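Local coordinates for protein DsvD (Desulfovibrio vulgaris, PDB 1UCR) that is of uncertain function but may play an essential role in dissimilatory sulfite reduction and possibly binds DNA through its winged-helix motif, at residues 20-23 with 24-28; 42-45 with 46-50. All coordinates share one frame; numbering follows the deposited sequence.

Overall arrangement
From the N terminus the chain runs through helix 3-12 and a loop into strand 22-23, which passes without a break into helix 24-30; interaction 1 (20-23 with 24-28) is the cap at that junction. Interaction 2 (42-45 with 46-50) follows in series, spanning the last turns of helix 36-48 just before strand 52-57. Both contacts are local, and neither nests in the other nor crosses it. With centres about 14 Å apart, they meet through Leu43, whose CD1 lies 3.8 Å from CD1 of Phe24. Together they tie helices 3-12, 24-30 and 36-48 to the antiparallel sheet in which strand 60-65 lies between 22-23 and 52-57.

Interaction 1: 20-23 with 24-28; sequences SKFY and FNDFT
Asp26 reaches back from the first turn of helix 24-30 to the strand end at Phe22 and Tyr23. Its CB lies 3.3 Å from Tyr23 O and also touches Phe22 CB. With CG anti to its own carbonyl carbon (chi1 -77°), the side chain folds back toward the start of the helix, and CG comes to the edge of the Phe22 ring, in the ring plane, 3.8 Å from Phe22 CD2. The ring and carboxylate planes are nearly perpendicular, 84° apart. At the tip, OD2 accepts a hydrogen bond from Tyr23 N at 2.9 Å, met on its anti side and 21° out of the carboxylate plane; the same oxygen packs against Phe22 CB and Tyr23 CD1. A weak return bond runs from Asp26 N to Tyr23 O. At the Phe27 ring, Phe22 O lies at the edge, near the plane, while Tyr23 O approaches obliquely, 3.2 Å from Phe27 CD1; Phe27 CE1 is 3.8 Å from Phe22 CB.

Phe22 is backbone-bonded to Tyr63 of the neighbouring strand, while the Phe27 ring continues onto Val8 and Leu12 of helix 3-12. Tyr23 holds the N-cap position, linked to Asp26 by one bond and a weak one. The first draws the carboxylate onto the strand end and ties Tyr23 to the helix's first turn; if ionised, it would probably be stabilised beside the positive end of the helix dipole.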
# COMPACT_ATOMS: atom_id res chain seq x y z
N SER B 20 9.59 5.66 5.12
CA SER B 20 8.72 4.49 5.02
C SER B 20 7.62 4.50 6.06
O SER B 20 6.63 3.79 5.83
CB SER B 20 9.55 3.19 5.17
OG SER B 20 10.16 3.13 6.48
N LYS B 21 7.84 5.23 7.16
CA LYS B 21 6.81 5.26 8.25
C LYS B 21 6.93 6.56 9.02
O LYS B 21 7.98 7.20 9.07
CB LYS B 21 6.91 4.04 9.16
CG LYS B 21 8.28 3.88 9.80
CD LYS B 21 8.39 2.56 10.63
CE LYS B 21 9.74 2.48 11.29
NZ LYS B 21 9.96 1.22 12.05
N PHE B 22 5.82 6.97 9.63
CA PHE B 22 5.68 8.20 10.37
C PHE B 22 4.98 7.91 11.70
O PHE B 22 4.19 6.98 11.80
CB PHE B 22 4.89 9.22 9.56
CG PHE B 22 5.66 9.80 8.40
CD1 PHE B 22 5.66 9.15 7.17
CD2 PHE B 22 6.37 11.00 8.54
CE1 PHE B 22 6.35 9.68 6.08
CE2 PHE B 22 7.06 11.53 7.44
CZ PHE B 22 7.00 10.89 6.23
N TYR B 23 5.27 8.71 12.72
CA TYR B 23 4.60 8.59 14.00
C TYR B 23 3.13 8.91 13.93
O TYR B 23 2.71 9.73 13.13
CB TYR B 23 5.23 9.58 15.02
CG TYR B 23 6.67 9.19 15.33
CD1 TYR B 23 7.72 10.01 14.91
CD2 TYR B 23 6.98 8.04 16.04
CE1 TYR B 23 9.04 9.65 15.22
CE2 TYR B 23 8.24 7.66 16.32
CZ TYR B 23 9.29 8.50 15.91
OH TYR B 23 10.58 8.07 16.19
N PHE B 24 2.36 8.33 14.86
CA PHE B 24 0.98 8.78 15.02
C PHE B 24 0.88 10.29 15.05
O PHE B 24 0.07 10.90 14.36
CB PHE B 24 0.45 8.17 16.34
CG PHE B 24 -0.95 8.69 16.63
CD1 PHE B 24 -2.03 8.39 15.78
CD2 PHE B 24 -1.21 9.52 17.69
CE1 PHE B 24 -3.30 8.90 16.02
CE2 PHE B 24 -2.49 10.02 17.99
CZ PHE B 24 -3.55 9.71 17.14
N ASN B 25 1.75 10.97 15.81
CA ASN B 25 1.67 12.40 15.97
C ASN B 25 2.13 13.16 14.74
O ASN B 25 1.79 14.32 14.59
CB ASN B 25 2.47 12.87 17.19
CG ASN B 25 1.83 12.57 18.51
OD1 ASN B 25 0.71 12.09 18.59
ND2 ASN B 25 2.58 12.85 19.55
N ASP B 26 2.85 12.50 13.79
CA ASP B 26 3.06 13.15 12.51
C ASP B 26 1.72 13.37 11.78
O ASP B 26 1.54 14.38 11.12
CB ASP B 26 3.99 12.33 11.61
CG ASP B 26 5.47 12.43 11.98
OD1 ASP B 26 5.95 13.57 12.17
OD2 ASP B 26 6.11 11.37 12.03
N PHE B 27 0.80 12.41 11.93
CA PHE B 27 -0.50 12.54 11.24
C PHE B 27 -1.37 13.56 11.94
O PHE B 27 -2.06 14.37 11.30
CB PHE B 27 -1.19 11.18 11.17
CG PHE B 27 -0.39 10.21 10.34
CD1 PHE B 27 0.41 9.28 10.96
CD2 PHE B 27 -0.41 10.26 8.93
CE1 PHE B 27 1.21 8.42 10.24
CE2 PHE B 27 0.35 9.36 8.20
CZ PHE B 27 1.16 8.45 8.86
N THR B 28 -1.37 13.57 13.29
CA THR B 28 -2.13 14.63 13.96
C THR B 28 -1.53 16.00 13.66
O THR B 28 -2.27 16.99 13.56
CB THR B 28 -2.28 14.36 15.47
OG1 THR B 28 -0.99 14.28 16.08
CG2 THR B 28 -3.04 13.07 15.74

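Interaction 2: 42-45 with 46-50; sequences ILTA and LVNDE
Asn48 lays its amide over the carbonyl of Thr44, one turn back, CG 3.2 Å from Thr44 O but without bonding to it. Having CG anti to the carbonyl carbon (chi1 -67°) folds the amide back along the helix, where it runs beside the Thr44 side chain in the same direction; Thr44 CG2 and Asn48 ND2 approach to 4.2 Å. The hydroxyl of Thr44 bonds instead to Lys40 O. Thr44 O itself is taken by the backbone N of Asn48 at 2.9 Å, in a bond of 162° at the hydrogen. Leu46 N to Ile42 O, Val47 N to Leu43 O and Asp49 N to Ala45 O complete the run of four i to i+4 bonds.

Two apolar side chains also pack on carbonyls of the preceding turn. Leu46 CG lies 3.5 Å from Ile42 O, and Val47 CG2 is 3.3 Å from Leu43 O. Beyond the helix, Leu46 and Val47 both touch Leu52 of strand 52-57, while Leu43 and Val47 reach Tyr63 of strand 60-65.

At Glu50 phi turns positive (69°), and two bonds run back into the last turn, one of them from Glu50 N to Val47 O at 2.9 Å. Together these make a Schellman motif, ending helix 36-48 and turning the chain toward strand 52-57, the first strand of the hairpin that forms the wing of a winged-helix fold.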
# COMPACT_ATOMS: atom_id res chain seq x y z
N ILE B 42 -9.12 6.65 11.84
CA ILE B 42 -8.94 6.48 10.40
C ILE B 42 -7.67 5.75 10.04
O ILE B 42 -7.68 4.94 9.10
CB ILE B 42 -9.09 7.76 9.60
CG1 ILE B 42 -7.96 8.69 9.79
CG2 ILE B 42 -10.45 8.43 9.81
CD1 ILE B 42 -8.02 9.88 8.84
N LEU B 43 -6.59 5.98 10.80
CA LEU B 43 -5.37 5.22 10.54
C LEU B 43 -5.60 3.73 10.80
O LEU B 43 -5.10 2.87 10.03
CB LEU B 43 -4.23 5.75 11.46
CG LEU B 43 -3.72 7.13 11.08
CD1 LEU B 43 -2.77 7.62 12.17
CD2 LEU B 43 -2.99 7.14 9.74
N THR B 44 -6.33 3.40 11.86
CA THR B 44 -6.56 2.00 12.18
C THR B 44 -7.39 1.35 11.11
O THR B 44 -7.11 0.20 10.75
CB THR B 44 -7.30 1.93 13.55
OG1 THR B 44 -6.49 2.55 14.55
CG2 THR B 44 -7.50 0.49 13.93
N ALA B 45 -8.41 2.04 10.58
CA ALA B 45 -9.20 1.47 9.49
C ALA B 45 -8.35 1.23 8.27
O ALA B 45 -8.49 0.20 7.62
CB ALA B 45 -10.32 2.44 9.15
N LEU B 46 -7.43 2.14 7.95
CA LEU B 46 -6.52 1.93 6.82
C LEU B 46 -5.58 0.75 7.09
O LEU B 46 -5.24 0.05 6.10
CB LEU B 46 -5.76 3.20 6.50
CG LEU B 46 -6.58 4.32 5.88
CD1 LEU B 46 -5.81 5.60 5.94
CD2 LEU B 46 -6.95 4.00 4.43
N VAL B 47 -5.13 0.54 8.32
CA VAL B 47 -4.34 -0.70 8.61
C VAL B 47 -5.22 -1.90 8.44
O VAL B 47 -4.76 -2.90 7.83
CB VAL B 47 -3.76 -0.59 10.05
CG1 VAL B 47 -3.17 -1.93 10.43
CG2 VAL B 47 -2.74 0.52 10.14
N ASN B 48 -6.45 -1.91 8.93
CA ASN B 48 -7.29 -3.10 8.78
C ASN B 48 -7.52 -3.43 7.30
O ASN B 48 -7.55 -4.60 6.93
CB ASN B 48 -8.66 -2.81 9.41
CG ASN B 48 -8.62 -2.64 10.89
OD1 ASN B 48 -7.69 -3.06 11.55
ND2 ASN B 48 -9.71 -2.00 11.39
N ASP B 49 -7.64 -2.39 6.47
CA ASP B 49 -7.82 -2.59 5.04
C ASP B 49 -6.53 -2.89 4.28
O ASP B 49 -6.59 -3.14 3.07
CB ASP B 49 -8.49 -1.35 4.47
CG ASP B 49 -9.93 -1.32 4.95
OD1 ASP B 49 -10.59 -0.31 4.91
OD2 ASP B 49 -10.54 -2.38 5.32
N GLU B 50 -5.40 -2.85 4.96
CA GLU B 50 -4.08 -3.18 4.46
C GLU B 50 -3.60 -2.13 3.46
O GLU B 50 -2.67 -2.40 2.69
CB GLU B 50 -3.99 -4.59 3.87
CG GLU B 50 -4.33 -5.62 4.95
CD GLU B 50 -4.17 -7.01 4.49
OE1 GLU B 50 -5.12 -7.82 4.63
OE2 GLU B 50 -3.08 -7.35 3.98